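Side-chain contacts in putative tetR-family transcriptional regulator (Streptomyces coelicolor, PDB 3FIW), which probably binds cis-regulatory DNA and represses transcription, as a dimeric, all-helical member of the TetR family: residues R102-F107 against L155-F160; R109-R114 against R159-C164. One frame throughout, in Å; residues are numbered along the deposited sequence.

In the fold
Both contacts join the same two helices, 96-112 and 147-170, within the C-terminal region of the TetR fold, and their centres lie about 8 Å apart. Contact 1 comes first along each helix; the touching residues of contact 2 follow about one turn later on both, and the two contacts share Arg159 and Phe160. Thr104 meets Ala157 where the CA atoms are closer, and the longer Leu111 spans the wider gap. Between the two, Phe107 also touches Thr161 and Val162, making one continuous seam. Helix 147-170 also packs on the second subunit, and Phe193 of that subunit touches both Thr104 and Thr161, so the seam borders the dimer interface.

Contact 1 of 2, residues R102-F107 against L155-F160; sequences RNTRSF and LAAGRF
The hydroxyl OG1 of Thr104 makes a hydrogen bond to the carbonyl of Phe100, one turn back on its own helix, while resting 3.7 Å from CB of Ala157. With OG1 beside the backbone N (chi1 -52°), the hydroxyl reaches that carbonyl, which satisfies it within its own helix. The other branch, CG2, lies 3.9 Å from Ala157 O, so both tips of the threonine meet the alanine. Small residues suit this place: the CA atoms of Thr104 and Ala157, 6.5 Å apart, are the closest CA pair of the two segments.

Phe107 reaches over with CG anti to its backbone N (chi1 -173°), and its ring corner CE2 comes to 3.7 Å from Gly158 O. The carbonyl oxygen lies at the ring edge, close to the ring plane, where the slightly positive ring hydrogens probably favour it. Gly158 presents bare backbone to the ring, its CA 4.0 Å from Phe107 CE2.

This is helix-to-helix packing in the all-helical C-terminal domain of a TetR-family regulator. Helix 96-112 touches helix 117-123 through the Phe107 ring, edge-to-face with His121, and helix 147-170 through Thr104 and Phe107; Phe193 of the second subunit, on its helix 189-204, packs on Thr104.

Contact 2 of 2, residues R109-R114 against R159-C164; sequences RTLLAR and RFTVGC
Apolar contact carries this pairing: the methyl CD1 of Leu111 meets CG2 of Val162 at 4.1 Å, the two side chains crossing at a slant. With CG beside the backbone N (chi1 -69°) and CD2 carrying the chain onward from CA in extended form while CD1 branches off toward the facing helix, the leucine reaches far enough to bridge a gap of 8.0 Å between its CA and the CA of Val162. A second methyl contact is slightly longer, Leu111 CD1 to Thr161 CG2 at 4.3 Å. One methyl therefore faces two neighbouring residues of helix 147-170. The longer leucine suits the wide gap, and the short, beta-branched valine and threonine offer methyls close to their own helix. Leu111 also packs on Val165, one turn further along helix 147-170, and Phe193 of the second subunit packs on Thr161.

The polar groups are dealt with locally. Thr161 gives CG2 to the leucine, while its OG1 is hydrogen-bonded to Ala157 O, one turn back on the same helix. Salt bridges lie farther off: Arg114 NH1 joins Asp36 and Asp39 of helix 27-41, in the N-terminal part that carries the predicted helix-turn-helix, and Arg159 pairs with Glu167 of the second subunit.

No hydrogen bond joins the two segments, and all three touching residues are buried. Their hold on each other probably rests on dispersion and the hydrophobic effect, which depend on close fit and little on direction.

Contact 1 of 2, residues R102-F107 against L155-F160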
loop_
_atom_site.group_PDB
_atom_site.type_symbol
_atom_site.label_atom_id
_atom_site.label_comp_id
_atom_site.label_asym_id
_atom_site.label_seq_id
_atom_site.Cartn_x
_atom_site.Cartn_y
_atom_site.Cartn_z
ATOM N N ARG A 102 1.217 9.805 -16.763
ATOM C CA ARG A 102 2.630 9.482 -16.982
ATOM C C ARG A 102 3.471 9.502 -15.665
ATOM O O ARG A 102 4.241 8.549 -15.381
ATOM C CB ARG A 102 3.201 10.399 -18.066
ATOM C CG ARG A 102 4.505 9.917 -18.713
ATOM C CD ARG A 102 5.112 10.916 -19.737
ATOM N NE ARG A 102 4.023 11.505 -20.486
ATOM C CZ ARG A 102 3.844 12.816 -20.633
ATOM N NH1 ARG A 102 4.733 13.662 -20.100
ATOM N NH2 ARG A 102 2.784 13.273 -21.315
ATOM N N ASN A 103 3.284 10.545 -14.850
ATOM C CA ASN A 103 3.947 10.636 -13.522
ATOM C C ASN A 103 3.673 9.461 -12.542
ATOM O O ASN A 103 4.584 8.911 -11.875
ATOM C CB ASN A 103 3.534 11.937 -12.864
ATOM C CG ASN A 103 4.323 12.203 -11.639
ATOM O OD1 ASN A 103 5.520 12.468 -11.715
ATOM N ND2 ASN A 103 3.686 12.098 -10.494
ATOM N N THR A 104 2.402 9.055 -12.473
ATOM C CA THR A 104 1.999 7.949 -11.602
ATOM C C THR A 104 2.508 6.618 -12.176
ATOM O O THR A 104 2.965 5.741 -11.399
ATOM C CB THR A 104 0.454 7.858 -11.463
ATOM O OG1 THR A 104 -0.053 9.109 -11.101
ATOM C CG2 THR A 104 0.034 6.855 -10.349
ATOM N N ARG A 105 2.402 6.465 -13.506
ATOM C CA ARG A 105 3.030 5.318 -14.206
ATOM C C ARG A 105 4.530 5.251 -13.936
ATOM O O ARG A 105 5.088 4.179 -13.718
ATOM C CB ARG A 105 2.759 5.310 -15.703
ATOM C CG ARG A 105 1.289 5.062 -16.115
ATOM C CD ARG A 105 1.081 5.380 -17.616
ATOM N NE ARG A 105 -0.306 5.161 -17.948
ATOM C CZ ARG A 105 -1.052 5.893 -18.788
ATOM N NH1 ARG A 105 -0.543 6.945 -19.412
ATOM N NH2 ARG A 105 -2.348 5.559 -18.989
ATOM N N SER A 106 5.189 6.389 -13.898
ATOM C CA SER A 106 6.609 6.389 -13.541
ATOM C C SER A 106 6.859 5.859 -12.120
ATOM O O SER A 106 7.787 5.061 -11.891
ATOM C CB SER A 106 7.251 7.775 -13.706
ATOM O OG SER A 106 8.647 7.687 -13.384
ATOM N N PHE A 107 6.076 6.364 -11.171
ATOM C CA PHE A 107 6.210 5.991 -9.775
ATOM C C PHE A 107 6.033 4.476 -9.588
ATOM O O PHE A 107 6.834 3.845 -8.877
ATOM C CB PHE A 107 5.178 6.740 -8.944
ATOM C CG PHE A 107 5.342 6.551 -7.454
ATOM C CD1 PHE A 107 6.567 6.793 -6.825
ATOM C CD2 PHE A 107 4.252 6.140 -6.669
ATOM C CE1 PHE A 107 6.664 6.644 -5.425
ATOM C CE2 PHE A 107 4.347 5.984 -5.320
ATOM C CZ PHE A 107 5.551 6.238 -4.689
ATOM N N LEU A 155 -1.430 13.095 -3.824
ATOM C CA LEU A 155 -1.380 12.184 -2.691
ATOM C C LEU A 155 -2.135 10.862 -2.948
ATOM O O LEU A 155 -1.588 9.796 -2.702
ATOM C CB LEU A 155 -1.910 12.865 -1.425
ATOM C CG LEU A 155 -1.025 13.985 -0.857
ATOM C CD1 LEU A 155 -1.685 14.633 0.361
ATOM C CD2 LEU A 155 0.386 13.483 -0.496
ATOM N N ALA A 156 -3.378 10.959 -3.463
ATOM C CA ALA A 156 -4.198 9.808 -3.756
ATOM C C ALA A 156 -3.474 8.852 -4.685
ATOM O O ALA A 156 -3.474 7.660 -4.466
ATOM C CB ALA A 156 -5.561 10.235 -4.427
ATOM N N ALA A 157 -2.906 9.406 -5.743
ATOM C CA ALA A 157 -2.308 8.667 -6.823
ATOM C C ALA A 157 -1.161 7.852 -6.294
ATOM O O ALA A 157 -1.055 6.687 -6.593
ATOM C CB ALA A 157 -1.846 9.623 -7.936
ATOM N N GLY A 158 -0.327 8.473 -5.481
ATOM C CA GLY A 158 0.833 7.824 -4.846
ATOM C C GLY A 158 0.407 6.743 -3.905
ATOM O O GLY A 158 0.891 5.607 -3.974
ATOM N N ARG A 159 -0.521 7.068 -3.018
ATOM C CA ARG A 159 -0.952 6.097 -2.009
ATOM C C ARG A 159 -1.651 4.918 -2.653
ATOM O O ARG A 159 -1.435 3.757 -2.286
ATOM C CB ARG A 159 -1.855 6.805 -0.958
ATOM C CG ARG A 159 -1.014 7.727 -0.091
ATOM C CD ARG A 159 -1.776 8.667 0.752
ATOM N NE ARG A 159 -0.777 9.441 1.488
ATOM C CZ ARG A 159 -1.060 10.503 2.251
ATOM N NH1 ARG A 159 -2.319 10.885 2.396
ATOM N NH2 ARG A 159 -0.091 11.204 2.853
ATOM N N PHE A 160 -2.487 5.207 -3.646
ATOM C CA PHE A 160 -3.055 4.133 -4.455
ATOM C C PHE A 160 -1.974 3.250 -5.104
ATOM O O PHE A 160 -2.057 2.026 -5.049
ATOM C CB PHE A 160 -4.061 4.713 -5.472
ATOM C CG PHE A 160 -4.416 3.777 -6.622
ATOM C CD1 PHE A 160 -5.291 2.719 -6.432
ATOM C CD2 PHE A 160 -3.868 3.982 -7.898
ATOM C CE1 PHE A 160 -5.609 1.870 -7.480
ATOM C CE2 PHE A 160 -4.182 3.120 -8.947
ATOM C CZ PHE A 160 -5.056 2.123 -8.757
#

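Contact 2 of 2, residues R109-R114 against R159-C164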
loop_
_atom_site.group_PDB
_atom_site.type_symbol
_atom_site.label_atom_id
_atom_site.label_comp_id
_atom_site.label_asym_id
_atom_site.label_seq_id
_atom_site.Cartn_x
_atom_site.Cartn_y
_atom_site.Cartn_z
ATOM N N ARG A 109 6.368 2.122 -11.991
ATOM C CA ARG A 109 7.489 1.497 -12.660
ATOM C C ARG A 109 8.719 1.496 -11.710
ATOM O O ARG A 109 9.418 0.482 -11.559
ATOM C CB ARG A 109 7.773 2.245 -13.974
ATOM C CG ARG A 109 8.950 1.719 -14.832
ATOM C CD ARG A 109 9.343 2.725 -15.960
ATOM N NE ARG A 109 8.172 3.018 -16.781
ATOM C CZ ARG A 109 7.612 4.223 -16.939
ATOM N NH1 ARG A 109 8.150 5.320 -16.392
ATOM N NH2 ARG A 109 6.542 4.337 -17.716
ATOM N N THR A 110 8.922 2.609 -11.017
ATOM C CA THR A 110 10.064 2.720 -10.105
ATOM C C THR A 110 9.979 1.686 -8.997
ATOM O O THR A 110 10.986 1.009 -8.735
ATOM C CB THR A 110 10.250 4.139 -9.591
ATOM O OG1 THR A 110 10.388 5.015 -10.722
ATOM C CG2 THR A 110 11.516 4.282 -8.775
ATOM N N LEU A 111 8.780 1.496 -8.415
ATOM C CA LEU A 111 8.626 0.660 -7.257
ATOM C C LEU A 111 8.795 -0.778 -7.688
ATOM O O LEU A 111 9.439 -1.570 -6.985
ATOM C CB LEU A 111 7.253 0.908 -6.587
ATOM C CG LEU A 111 6.990 2.261 -5.885
ATOM C CD1 LEU A 111 5.546 2.299 -5.338
ATOM C CD2 LEU A 111 8.014 2.566 -4.718
ATOM N N LEU A 112 8.278 -1.101 -8.887
ATOM C CA LEU A 112 8.383 -2.468 -9.432
ATOM C C LEU A 112 9.784 -2.862 -9.898
ATOM O O LEU A 112 10.062 -4.083 -10.160
ATOM C CB LEU A 112 7.395 -2.661 -10.587
ATOM C CG LEU A 112 5.899 -2.847 -10.290
ATOM C CD1 LEU A 112 5.087 -2.700 -11.573
ATOM C CD2 LEU A 112 5.618 -4.218 -9.649
ATOM N N ALA A 113 10.662 -1.868 -10.018
ATOM C CA ALA A 113 11.999 -2.076 -10.597
ATOM C C ALA A 113 12.959 -2.860 -9.718
ATOM O O ALA A 113 13.994 -3.319 -10.184
ATOM C CB ALA A 113 12.617 -0.706 -10.976
ATOM N N ARG A 114 12.646 -2.982 -8.439
ATOM C CA ARG A 114 13.437 -3.773 -7.491
ATOM C C ARG A 114 12.469 -4.699 -6.817
ATOM O O ARG A 114 11.324 -4.294 -6.517
ATOM C CB ARG A 114 14.049 -2.882 -6.405
ATOM C CG ARG A 114 15.143 -1.958 -6.904
ATOM C CD ARG A 114 16.286 -2.749 -7.522
ATOM N NE ARG A 114 17.340 -1.841 -7.986
ATOM C CZ ARG A 114 18.568 -2.209 -8.363
ATOM N NH1 ARG A 114 18.918 -3.488 -8.377
ATOM N NH2 ARG A 114 19.443 -1.269 -8.746
ATOM N N ARG A 159 -0.521 7.068 -3.018
ATOM C CA ARG A 159 -0.952 6.097 -2.009
ATOM C C ARG A 159 -1.651 4.918 -2.653
ATOM O O ARG A 159 -1.435 3.757 -2.286
ATOM C CB ARG A 159 -1.855 6.805 -0.958
ATOM C CG ARG A 159 -1.014 7.727 -0.091
ATOM C CD ARG A 159 -1.776 8.667 0.752
ATOM N NE ARG A 159 -0.777 9.441 1.488
ATOM C CZ ARG A 159 -1.060 10.503 2.251
ATOM N NH1 ARG A 159 -2.319 10.885 2.396
ATOM N NH2 ARG A 159 -0.091 11.204 2.853
ATOM N N PHE A 160 -2.487 5.207 -3.646
ATOM C CA PHE A 160 -3.055 4.133 -4.455
ATOM C C PHE A 160 -1.974 3.250 -5.104
ATOM O O PHE A 160 -2.057 2.026 -5.049
ATOM C CB PHE A 160 -4.061 4.713 -5.472
ATOM C CG PHE A 160 -4.416 3.777 -6.622
ATOM C CD1 PHE A 160 -5.291 2.719 -6.432
ATOM C CD2 PHE A 160 -3.868 3.982 -7.898
ATOM C CE1 PHE A 160 -5.609 1.870 -7.480
ATOM C CE2 PHE A 160 -4.182 3.120 -8.947
ATOM C CZ PHE A 160 -5.056 2.123 -8.757
ATOM N N THR A 161 -0.964 3.861 -5.721
ATOM C CA THR A 161 0.135 3.075 -6.356
ATOM C C THR A 161 0.901 2.189 -5.367
ATOM O O THR A 161 1.215 0.987 -5.654
ATOM C CB THR A 161 1.131 3.971 -7.105
ATOM O OG1 THR A 161 0.440 4.924 -7.954
ATOM C CG2 THR A 161 2.144 3.156 -7.889
ATOM N N VAL A 162 1.175 2.718 -4.178
ATOM C CA VAL A 162 1.825 1.886 -3.147
ATOM C C VAL A 162 0.993 0.638 -2.856
ATOM O O VAL A 162 1.473 -0.500 -2.898
ATOM C CB VAL A 162 2.174 2.729 -1.887
ATOM C CG1 VAL A 162 2.701 1.847 -0.700
ATOM C CG2 VAL A 162 3.238 3.675 -2.260
ATOM N N GLY A 163 -0.284 0.842 -2.606
ATOM C CA GLY A 163 -1.154 -0.261 -2.310
ATOM C C GLY A 163 -1.240 -1.215 -3.473
ATOM O O GLY A 163 -1.238 -2.440 -3.266
ATOM N N CYS A 164 -1.327 -0.688 -4.702
ATOM C CA CYS A 164 -1.324 -1.579 -5.893
ATOM C C CYS A 164 -0.081 -2.452 -5.989
ATOM O O CYS A 164 -0.168 -3.712 -6.162
ATOM C CB CYS A 164 -1.426 -0.746 -7.162
ATOM S SG CYS A 164 -3.052 -0.085 -7.500
#